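Long-range contacts in amidase, hydantoinase/carbamoylase family (Burkholderia ambifaria, PDB 5TP4), which probably hydrolyses N-carbamoyl-L-amino acids as a zinc-dependent amidase of the peptidase M20 family: residues B[219-224]-B[292-297]; B[223-228]-B[328-333]; B[259-264]-B[304-309]. One frame throughout, in Å; residues are numbered along the deposited sequence.

Contact 1: B[219-224]-B[292-297]. With EDO (1,2-ethanediol), chain T.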
loop_
_atom_site.group_PDB
_atom_site.type_symbol
_atom_site.label_atom_id
_atom_site.label_comp_id
_atom_site.label_asym_id
_atom_site.label_seq_id
_atom_site.Cartn_x
_atom_site.Cartn_y
_atom_site.Cartn_z
ATOM N N GLN B 219 -14.652 -12.693 20.049
ATOM C CA GLN B 219 -14.801 -13.278 18.724
ATOM C C GLN B 219 -13.750 -14.345 18.456
ATOM O O GLN B 219 -12.663 -14.336 19.030
ATOM C CB GLN B 219 -14.632 -12.194 17.661
ATOM C CG GLN B 219 -15.732 -11.167 17.671
ATOM C CD GLN B 219 -15.261 -9.845 17.131
ATOM O OE1 GLN B 219 -14.137 -9.415 17.395
ATOM N NE2 GLN B 219 -16.134 -9.184 16.375
ATOM N N ALA B 220 -14.062 -15.226 17.494
ATOM C CA ALA B 220 -13.018 -15.971 16.788
ATOM C C ALA B 220 -12.408 -15.067 15.718
ATOM O O ALA B 220 -13.128 -14.338 15.027
ATOM C CB ALA B 220 -13.582 -17.232 16.142
ATOM N N ILE B 221 -11.074 -15.084 15.612
ATOM C CA ILE B 221 -10.330 -14.165 14.753
ATOM C C ILE B 221 -9.366 -14.978 13.898
ATOM O O ILE B 221 -8.674 -15.868 14.411
ATOM C CB ILE B 221 -9.527 -13.133 15.566
ATOM C CG1 ILE B 221 -10.390 -12.451 16.631
ATOM C CG2 ILE B 221 -8.891 -12.076 14.620
ATOM C CD1 ILE B 221 -9.572 -11.565 17.560
ATOM N N ARG B 222 -9.274 -14.634 12.614
ATOM C CA ARG B 222 -8.210 -15.116 11.745
ATOM C C ARG B 222 -7.532 -13.921 11.095
ATOM O O ARG B 222 -8.200 -12.985 10.649
ATOM C CB ARG B 222 -8.737 -16.054 10.643
ATOM C CG ARG B 222 -9.593 -17.175 11.207
ATOM C CD ARG B 222 -8.736 -18.201 11.921
ATOM N NE ARG B 222 -9.541 -19.353 12.350
ATOM C CZ ARG B 222 -10.091 -19.498 13.558
ATOM N NH1 ARG B 222 -9.923 -18.568 14.493
ATOM N NH2 ARG B 222 -10.812 -20.582 13.836
ATOM N N TRP B 223 -6.209 -13.971 11.032
ATOM C CA TRP B 223 -5.415 -13.021 10.264
ATOM C C TRP B 223 -4.780 -13.769 9.108
ATOM O O TRP B 223 -4.159 -14.815 9.317
ATOM C CB TRP B 223 -4.321 -12.401 11.122
ATOM C CG TRP B 223 -4.757 -11.227 11.924
ATOM C CD1 TRP B 223 -6.024 -10.740 12.065
ATOM C CD2 TRP B 223 -3.900 -10.356 12.666
ATOM N NE1 TRP B 223 -6.008 -9.605 12.866
ATOM C CE2 TRP B 223 -4.715 -9.357 13.247
ATOM C CE3 TRP B 223 -2.524 -10.335 12.912
ATOM C CZ2 TRP B 223 -4.190 -8.340 14.043
ATOM C CZ3 TRP B 223 -2.004 -9.315 13.702
ATOM C CH2 TRP B 223 -2.837 -8.341 14.265
ATOM N N LEU B 224 -4.951 -13.238 7.905
ATOM C CA LEU B 224 -4.462 -13.870 6.691
ATOM C C LEU B 224 -3.530 -12.906 5.972
ATOM O O LEU B 224 -3.687 -11.684 6.051
ATOM C CB LEU B 224 -5.630 -14.254 5.762
ATOM C CG LEU B 224 -6.812 -14.999 6.408
ATOM C CD1 LEU B 224 -7.848 -15.341 5.341
ATOM C CD2 LEU B 224 -6.338 -16.240 7.049
ATOM N N THR B 292 -3.660 -7.798 3.620
ATOM C CA THR B 292 -3.987 -8.597 4.795
ATOM C C THR B 292 -5.498 -8.690 4.935
ATOM O O THR B 292 -6.245 -7.823 4.466
ATOM C CB THR B 292 -3.396 -8.018 6.093
ATOM O OG1 THR B 292 -3.940 -6.710 6.346
ATOM C CG2 THR B 292 -1.881 -7.944 5.996
ATOM N N VAL B 293 -5.956 -9.764 5.572
ATOM C CA VAL B 293 -7.369 -9.930 5.878
ATOM C C VAL B 293 -7.501 -10.209 7.363
ATOM O O VAL B 293 -6.819 -11.090 7.894
ATOM C CB VAL B 293 -8.020 -11.077 5.073
ATOM C CG1 VAL B 293 -9.455 -11.174 5.445
ATOM C CG2 VAL B 293 -7.928 -10.801 3.568
ATOM N N ASP B 294 -8.376 -9.456 8.028
ATOM C CA ASP B 294 -8.814 -9.734 9.392
ATOM C C ASP B 294 -10.242 -10.259 9.291
ATOM O O ASP B 294 -11.128 -9.551 8.800
ATOM C CB ASP B 294 -8.718 -8.451 10.225
ATOM C CG ASP B 294 -9.257 -8.591 11.657
ATOM O OD1 ASP B 294 -10.457 -8.859 11.825
ATOM O OD2 ASP B 294 -8.471 -8.337 12.603
ATOM N N LEU B 295 -10.458 -11.504 9.724
ATOM C CA LEU B 295 -11.765 -12.166 9.683
ATOM C C LEU B 295 -12.270 -12.405 11.095
ATOM O O LEU B 295 -11.510 -12.866 11.945
ATOM C CB LEU B 295 -11.689 -13.540 9.012
ATOM C CG LEU B 295 -11.470 -13.684 7.522
ATOM C CD1 LEU B 295 -11.520 -15.190 7.208
ATOM C CD2 LEU B 295 -12.554 -12.931 6.768
ATOM N N ARG B 296 -13.550 -12.140 11.339
ATOM C CA ARG B 296 -14.130 -12.363 12.662
ATOM C C ARG B 296 -15.468 -13.062 12.549
ATOM O O ARG B 296 -16.205 -12.878 11.578
ATOM C CB ARG B 296 -14.352 -11.073 13.421
ATOM C CG ARG B 296 -13.218 -10.122 13.275
ATOM C CD ARG B 296 -12.631 -9.777 14.586
ATOM N NE ARG B 296 -11.336 -9.118 14.451
ATOM C CZ ARG B 296 -10.695 -8.551 15.461
ATOM N NH1 ARG B 296 -11.260 -8.542 16.685
ATOM N NH2 ARG B 296 -9.499 -8.017 15.257
ATOM N N HIS B 297 -15.788 -13.838 13.581
ATOM C CA HIS B 297 -17.138 -14.362 13.738
ATOM C C HIS B 297 -17.320 -14.662 15.220
ATOM O O HIS B 297 -16.376 -14.577 16.007
ATOM C CB HIS B 297 -17.381 -15.612 12.869
ATOM C CG HIS B 297 -18.832 -15.876 12.576
ATOM N ND1 HIS B 297 -19.692 -16.409 13.513
ATOM C CD2 HIS B 297 -19.563 -15.707 11.445
ATOM C CE1 HIS B 297 -20.895 -16.551 12.976
ATOM N NE2 HIS B 297 -20.849 -16.115 11.727
HETATM C C1 EDO T . -11.154 -13.297 21.740
HETATM O O1 EDO T . -12.246 -14.233 21.755
HETATM C C2 EDO T . -10.107 -13.750 20.727
HETATM O O2 EDO T . -9.545 -15.013 21.123
#
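Asp294 OD2 is gripped by two donors, one from each strand. Trp223 NE1 donates to Asp294 OD2 at 2.8 Å, near the plane of the indole but from above the plane of the carboxylate. Arg296 NH2, on the same strand as Asp294, reaches the syn lone pair of OD2. Arg296 NE donates to the syn lone pair of Asp294 OD1 at 2.8 Å, so the guanidinium holds the carboxylate side-on with two nitrogens. Asp294 CG lies anti to its own backbone N (chi1 176°), which carries the carboxylate between the indole and the guanidinium.

The other end of the guanidinium is tied across the strands. Arg296 NH1 donates to Gln219 OE1 at 3.1 Å, nearly straight at 166° and close to the guanidinium plane. Ile221 CD1 covers one face of the same group, 3.6 Å from NH1 of Arg296. These bonds and this cover should fix its rotation. Arg296 NH1 also forms a salt bridge to a bound MES, a probable buffer molecule.

Ala220, Arg222 and Leu224 form antiparallel hydrogen-bonded pairs with His297, Leu295 and Val293. Their side chains lie on the other face of the sheet, where Leu224 CD1 meets Leu295 CD1 at 4.1 Å. Helix 300-321 packs on that face. Arg222 forms salt bridges to its Asp300 and, in the conformer modelled here, Asp304. Gln219 NE2 donates to Gly236 O of the second subunit, and Arg282 of that subunit packs on Trp223. This two-layer pattern, helices on one face of an antiparallel sheet, is typical of the smaller domain of M20 enzymes.

Contact 2: B[223-228]-B[328-333]. With EDO (1,2-ethanediol), chain T.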
loop_
_atom_site.group_PDB
_atom_site.type_symbol
_atom_site.label_atom_id
_atom_site.label_comp_id
_atom_site.label_asym_id
_atom_site.label_seq_id
_atom_site.Cartn_x
_atom_site.Cartn_y
_atom_site.Cartn_z
ATOM N N TRP B 223 -6.209 -13.971 11.032
ATOM C CA TRP B 223 -5.415 -13.021 10.264
ATOM C C TRP B 223 -4.780 -13.769 9.108
ATOM O O TRP B 223 -4.159 -14.815 9.317
ATOM C CB TRP B 223 -4.321 -12.401 11.122
ATOM C CG TRP B 223 -4.757 -11.227 11.924
ATOM C CD1 TRP B 223 -6.024 -10.740 12.065
ATOM C CD2 TRP B 223 -3.900 -10.356 12.666
ATOM N NE1 TRP B 223 -6.008 -9.605 12.866
ATOM C CE2 TRP B 223 -4.715 -9.357 13.247
ATOM C CE3 TRP B 223 -2.524 -10.335 12.912
ATOM C CZ2 TRP B 223 -4.190 -8.340 14.043
ATOM C CZ3 TRP B 223 -2.004 -9.315 13.702
ATOM C CH2 TRP B 223 -2.837 -8.341 14.265
ATOM N N LEU B 224 -4.951 -13.238 7.905
ATOM C CA LEU B 224 -4.462 -13.870 6.691
ATOM C C LEU B 224 -3.530 -12.906 5.972
ATOM O O LEU B 224 -3.687 -11.684 6.051
ATOM C CB LEU B 224 -5.630 -14.254 5.762
ATOM C CG LEU B 224 -6.812 -14.999 6.408
ATOM C CD1 LEU B 224 -7.848 -15.341 5.341
ATOM C CD2 LEU B 224 -6.338 -16.240 7.049
ATOM N N ASP B 225 -2.550 -13.474 5.292
ATOM C CA ASP B 225 -1.721 -12.756 4.337
ATOM C C ASP B 225 -2.081 -13.264 2.957
ATOM O O ASP B 225 -2.069 -14.481 2.725
ATOM C CB ASP B 225 -0.228 -13.002 4.572
ATOM C CG ASP B 225 0.254 -12.465 5.884
ATOM O OD1 ASP B 225 -0.229 -11.409 6.315
ATOM O OD2 ASP B 225 1.139 -13.101 6.479
ATOM N N VAL B 226 -2.360 -12.346 2.039
ATOM C CA VAL B 226 -2.691 -12.698 0.670
ATOM C C VAL B 226 -1.644 -12.082 -0.248
ATOM O O VAL B 226 -1.302 -10.902 -0.103
ATOM C CB VAL B 226 -4.099 -12.217 0.278
ATOM C CG1 VAL B 226 -4.423 -12.699 -1.110
ATOM C CG2 VAL B 226 -5.147 -12.719 1.272
ATOM N N ARG B 227 -1.174 -12.868 -1.213
ATOM C CA ARG B 227 -0.268 -12.355 -2.225
ATOM C C ARG B 227 -0.776 -12.770 -3.598
ATOM O O ARG B 227 -1.014 -13.955 -3.849
ATOM C CB ARG B 227 1.152 -12.852 -1.987
ATOM C CG ARG B 227 2.163 -12.224 -2.920
ATOM C CD ARG B 227 3.547 -12.467 -2.346
ATOM N NE ARG B 227 4.589 -11.724 -3.056
ATOM C CZ ARG B 227 5.880 -11.825 -2.762
ATOM N NH1 ARG B 227 6.264 -12.640 -1.783
ATOM N NH2 ARG B 227 6.781 -11.121 -3.438
ATOM N N VAL B 228 -0.938 -11.797 -4.487
ATOM C CA VAL B 228 -1.418 -12.046 -5.842
ATOM C C VAL B 228 -0.280 -11.742 -6.805
ATOM O O VAL B 228 0.334 -10.673 -6.726
ATOM C CB VAL B 228 -2.653 -11.185 -6.168
ATOM C CG1 VAL B 228 -3.215 -11.563 -7.524
ATOM C CG2 VAL B 228 -3.713 -11.357 -5.075
ATOM N N ASP B 328 -2.120 -17.288 3.261
ATOM C CA ASP B 328 -1.507 -17.888 4.437
ATOM C C ASP B 328 -2.182 -17.335 5.679
ATOM O O ASP B 328 -2.408 -16.128 5.784
ATOM C CB ASP B 328 0.003 -17.600 4.489
ATOM C CG ASP B 328 0.776 -18.298 3.378
ATOM O OD1 ASP B 328 0.550 -19.503 3.129
ATOM O OD2 ASP B 328 1.617 -17.630 2.751
ATOM N N THR B 329 -2.499 -18.214 6.618
ATOM C CA THR B 329 -3.069 -17.790 7.894
ATOM C C THR B 329 -1.916 -17.602 8.867
ATOM O O THR B 329 -1.245 -18.576 9.224
ATOM C CB THR B 329 -4.054 -18.827 8.423
ATOM O OG1 THR B 329 -5.097 -19.013 7.467
ATOM C CG2 THR B 329 -4.682 -18.341 9.757
ATOM N N CYS B 330 -1.689 -16.362 9.306
ATOM C CA CYS B 330 -0.555 -16.071 10.172
ATOM C C CYS B 330 -0.916 -15.875 11.641
ATOM O O CYS B 330 -0.006 -15.819 12.473
ATOM C CB CYS B 330 0.180 -14.832 9.679
ATOM S SG CYS B 330 -0.860 -13.389 9.762
ATOM N N TRP B 331 -2.198 -15.771 11.986
ATOM C CA TRP B 331 -2.624 -15.722 13.377
ATOM C C TRP B 331 -4.037 -16.265 13.497
ATOM O O TRP B 331 -4.894 -15.932 12.679
ATOM C CB TRP B 331 -2.594 -14.285 13.914
ATOM C CG TRP B 331 -2.805 -14.227 15.408
ATOM C CD1 TRP B 331 -2.015 -14.787 16.362
ATOM C CD2 TRP B 331 -3.878 -13.584 16.099
ATOM N NE1 TRP B 331 -2.534 -14.536 17.615
ATOM C CE2 TRP B 331 -3.671 -13.792 17.480
ATOM C CE3 TRP B 331 -4.995 -12.848 15.687
ATOM C CZ2 TRP B 331 -4.536 -13.291 18.452
ATOM C CZ3 TRP B 331 -5.852 -12.352 16.649
ATOM C CH2 TRP B 331 -5.615 -12.575 18.024
ATOM N N ARG B 332 -4.284 -17.056 14.536
ATOM C CA ARG B 332 -5.622 -17.532 14.875
ATOM C C ARG B 332 -5.858 -17.296 16.359
ATOM O O ARG B 332 -4.942 -17.450 17.168
ATOM C CB ARG B 332 -5.799 -19.036 14.590
ATOM C CG ARG B 332 -5.436 -19.491 13.177
ATOM C CD ARG B 332 -5.498 -21.022 13.077
ATOM N NE ARG B 332 -5.228 -21.455 11.708
ATOM C CZ ARG B 332 -4.011 -21.608 11.198
ATOM N NH1 ARG B 332 -2.945 -21.385 11.959
ATOM N NH2 ARG B 332 -3.857 -21.991 9.931
ATOM N N SER B 333 -7.089 -16.942 16.710
ATOM C CA SER B 333 -7.498 -16.835 18.104
ATOM C C SER B 333 -8.911 -17.388 18.216
ATOM O O SER B 333 -9.764 -17.082 17.375
ATOM C CB SER B 333 -7.471 -15.383 18.595
ATOM O OG SER B 333 -7.296 -15.382 20.002
HETATM C C1 EDO T . -11.154 -13.297 21.740
HETATM O O1 EDO T . -12.246 -14.233 21.755
HETATM C C2 EDO T . -10.107 -13.750 20.727
HETATM O O2 EDO T . -9.545 -15.013 21.123
HETATM O O HOH W 1 0.852 -15.047 1.101
#
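This is an antiparallel strand pair with a classic beta bulge, a surface contact within the sheet, between strands 212-229 and 324-337. Cys330 and Trp331 both sit opposite Trp223. Cys330 N gives Trp223 O a bond of 2.9 Å, while the bond from Trp331 N to the same oxygen is weak. Trp223 N returns a bond to Trp331 O. Beyond the bulge, Asp225 and Asp328 form a regular hydrogen-bonded pair, with Asp225 N to Asp328 O at 2.7 Å.

The indoles of Trp223 and Trp331 meet edge to face, with planes 59° apart. Trp331 CE3 lies over one face of the Trp223 ring, toward its rim, 4.1 Å from Trp223 CD2. Cys330 SG stands between its own backbone N and carbonyl carbon (chi1 63°), which turns the sulfur to Trp223 CB at 3.8 Å. On the opposite face of the sheet, Leu224 CD2 lies alongside the Thr329 side chain.

Asp225 OD1 makes a salt bridge to Arg282 of the second subunit. The carboxylates of Asp225 and Asp328 stay apart, with 5.9 Å between Asp225 OD2 and Asp328 OD2. The arginine would offset the charge of Asp225, so this contact joins aromatic and sulfur packing to an ionic tie between subunits.

Contact 3: B[259-264]-B[304-309]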
loop_
_atom_site.group_PDB
_atom_site.type_symbol
_atom_site.label_atom_id
_atom_site.label_comp_id
_atom_site.label_asym_id
_atom_site.label_seq_id
_atom_site.Cartn_x
_atom_site.Cartn_y
_atom_site.Cartn_z
ATOM N N ARG B 259 -18.765 -9.874 -0.325
ATOM C CA ARG B 259 -19.953 -10.701 -0.529
ATOM C C ARG B 259 -19.995 -11.867 0.458
ATOM O O ARG B 259 -21.056 -12.189 0.999
ATOM C CB ARG B 259 -20.002 -11.219 -1.969
ATOM C CG ARG B 259 -21.044 -12.325 -2.168
ATOM C CD ARG B 259 -20.889 -13.072 -3.491
ATOM N NE ARG B 259 -19.585 -13.725 -3.604
ATOM C CZ ARG B 259 -19.287 -14.898 -3.057
ATOM N NH1 ARG B 259 -20.204 -15.551 -2.355
ATOM N NH2 ARG B 259 -18.075 -15.422 -3.211
ATOM N N ILE B 260 -18.859 -12.520 0.689
ATOM C CA ILE B 260 -18.808 -13.621 1.655
ATOM C C ILE B 260 -19.235 -13.146 3.041
ATOM O O ILE B 260 -20.037 -13.805 3.714
ATOM C CB ILE B 260 -17.402 -14.255 1.662
ATOM C CG1 ILE B 260 -17.186 -15.010 0.344
ATOM C CG2 ILE B 260 -17.206 -15.176 2.868
ATOM C CD1 ILE B 260 -15.741 -15.306 0.038
ATOM N N VAL B 261 -18.737 -11.993 3.487
ATOM C CA VAL B 261 -19.115 -11.547 4.825
ATOM C C VAL B 261 -20.596 -11.173 4.865
ATOM O O VAL B 261 -21.284 -11.466 5.849
ATOM C CB VAL B 261 -18.194 -10.412 5.322
ATOM C CG1 VAL B 261 -18.279 -9.167 4.467
ATOM C CG2 VAL B 261 -18.524 -10.065 6.768
ATOM N N ALA B 262 -21.117 -10.574 3.796
ATOM C CA ALA B 262 -22.544 -10.269 3.731
ATOM C C ALA B 262 -23.390 -11.527 3.916
ATOM O O ALA B 262 -24.464 -11.476 4.525
ATOM C CB ALA B 262 -22.866 -9.586 2.398
ATOM N N GLY B 263 -22.914 -12.668 3.418
ATOM C CA GLY B 263 -23.606 -13.931 3.615
ATOM C C GLY B 263 -23.552 -14.452 5.037
ATOM O O GLY B 263 -24.312 -15.366 5.368
ATOM N N HIS B 264 -22.677 -13.898 5.882
ATOM C CA HIS B 264 -22.563 -14.313 7.273
ATOM C C HIS B 264 -23.032 -13.250 8.241
ATOM O O HIS B 264 -22.656 -13.279 9.416
ATOM C CB HIS B 264 -21.121 -14.698 7.598
ATOM C CG HIS B 264 -20.697 -15.977 6.960
ATOM N ND1 HIS B 264 -20.783 -17.190 7.610
ATOM C CD2 HIS B 264 -20.193 -16.237 5.733
ATOM C CE1 HIS B 264 -20.349 -18.147 6.806
ATOM N NE2 HIS B 264 -19.991 -17.597 5.661
ATOM N N ASP B 304 -13.900 -20.131 10.180
ATOM C CA ASP B 304 -13.173 -21.034 9.292
ATOM C C ASP B 304 -13.920 -21.214 7.972
ATOM O O ASP B 304 -13.305 -21.289 6.897
ATOM C CB ASP B 304 -12.959 -22.386 9.987
ATOM C CG ASP B 304 -11.926 -22.317 11.100
ATOM O OD1 ASP B 304 -11.173 -21.324 11.146
ATOM O OD2 ASP B 304 -11.859 -23.265 11.921
ATOM N N ALA B 305 -15.250 -21.255 8.028
ATOM C CA ALA B 305 -16.029 -21.374 6.801
ATOM C C ALA B 305 -15.850 -20.145 5.925
ATOM O O ALA B 305 -15.728 -20.269 4.701
ATOM C CB ALA B 305 -17.507 -21.582 7.128
ATOM N N MET B 306 -15.829 -18.956 6.535
ATOM C CA MET B 306 -15.540 -17.740 5.781
ATOM C C MET B 306 -14.165 -17.829 5.119
ATOM O O MET B 306 -14.009 -17.461 3.948
ATOM C CB MET B 306 -15.638 -16.519 6.710
ATOM C CG MET B 306 -17.012 -16.336 7.304
ATOM S SD MET B 306 -16.977 -15.048 8.611
ATOM C CE MET B 306 -16.460 -13.662 7.617
ATOM N N GLU B 307 -13.158 -18.333 5.851
ATOM C CA GLU B 307 -11.821 -18.477 5.283
ATOM C C GLU B 307 -11.835 -19.397 4.072
ATOM O O GLU B 307 -11.238 -19.094 3.030
ATOM C CB GLU B 307 -10.847 -19.029 6.329
ATOM C CG GLU B 307 -9.473 -19.206 5.725
ATOM C CD GLU B 307 -8.455 -19.731 6.689
ATOM O OE1 GLU B 307 -8.518 -19.362 7.877
ATOM O OE2 GLU B 307 -7.583 -20.496 6.227
ATOM N N ARG B 308 -12.463 -20.569 4.209
ATOM C CA ARG B 308 -12.474 -21.503 3.091
ATOM C C ARG B 308 -13.245 -20.937 1.900
ATOM O O ARG B 308 -12.859 -21.167 0.748
ATOM C CB ARG B 308 -13.049 -22.846 3.529
ATOM C CG ARG B 308 -12.147 -23.586 4.501
ATOM C CD ARG B 308 -12.583 -25.056 4.724
ATOM N NE ARG B 308 -14.027 -25.204 4.982
ATOM C CZ ARG B 308 -14.589 -25.058 6.171
ATOM N NH1 ARG B 308 -13.839 -24.767 7.213
ATOM N NH2 ARG B 308 -15.904 -25.191 6.327
ATOM N N ALA B 309 -14.351 -20.218 2.155
ATOM C CA ALA B 309 -15.054 -19.514 1.076
ATOM C C ALA B 309 -14.150 -18.505 0.382
ATOM O O ALA B 309 -14.181 -18.369 -0.850
ATOM C CB ALA B 309 -16.296 -18.800 1.625
#
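Ala305 begins the contact from helix 300-321, which lies beside the end of helix 246-262. The two helices belong to the helical layer of an alpha/beta sandwich, packed on one face of the antiparallel sheet. The Ala305 methyl comes near the His264 ring obliquely, with its CB 4.5 Å from His264 CE1. This is a light touch.

Met306 follows and makes the broadest contact. Its backbone lies nearest Ile260, with the CA atoms of Met306 and Ile260 6.7 Å apart. Met306 CG sits over the centre of the His264 imidazole, 3.5 Å from the ring centroid and only 9° off the normal. This is a CH-pi contact. Met306 SD lies over the same face, 4.5 Å from the His264 ring centroid, a sulfur-aromatic contact. The methionine chain then bends at its last torsion (chi3 61°), and its CE comes near Val261 CG2 in the conformer of Val261 modelled here. Leu295 and His297 of strand 288-297 also touch Met306, so this side chain joins both helices to the sheet beneath. Val261 also packs on Met240 of the second subunit.

One turn after Ala305 comes Ala309, whose small side chain points toward helix 246-262. The branches of Ile260 close on it. CG2 of Ile260 also comes near the Met306 backbone. Ala313, a further turn along helix 300-321, touches Ile260 as well. The contact itself is apolar, apart from the ring of His264. At its far end Ile260 CD1 rests 3.9 Å from Ala309 CB and 3.6 Å from Ala309 O.

Contacts 1 and 2 share strand 212-229, with Trp223 and Leu224 in both, and place strands 288-297 and 324-337 on its two sides. Contact 1 is buried and held by backbone bonds and a charged network. Contact 2 is at the surface and adds a bulge, aromatic packing and an intersubunit salt bridge to its backbone bonds. Contact 3 is partly buried and largely apolar, and joins helix 300-321 to the end of helix 246-262 and the turn after it. Helix 300-321 follows strand 288-297 in the chain and leads into strand 324-337. Leu295 and His297 of contact 1 pack on it. The second subunit reaches all three.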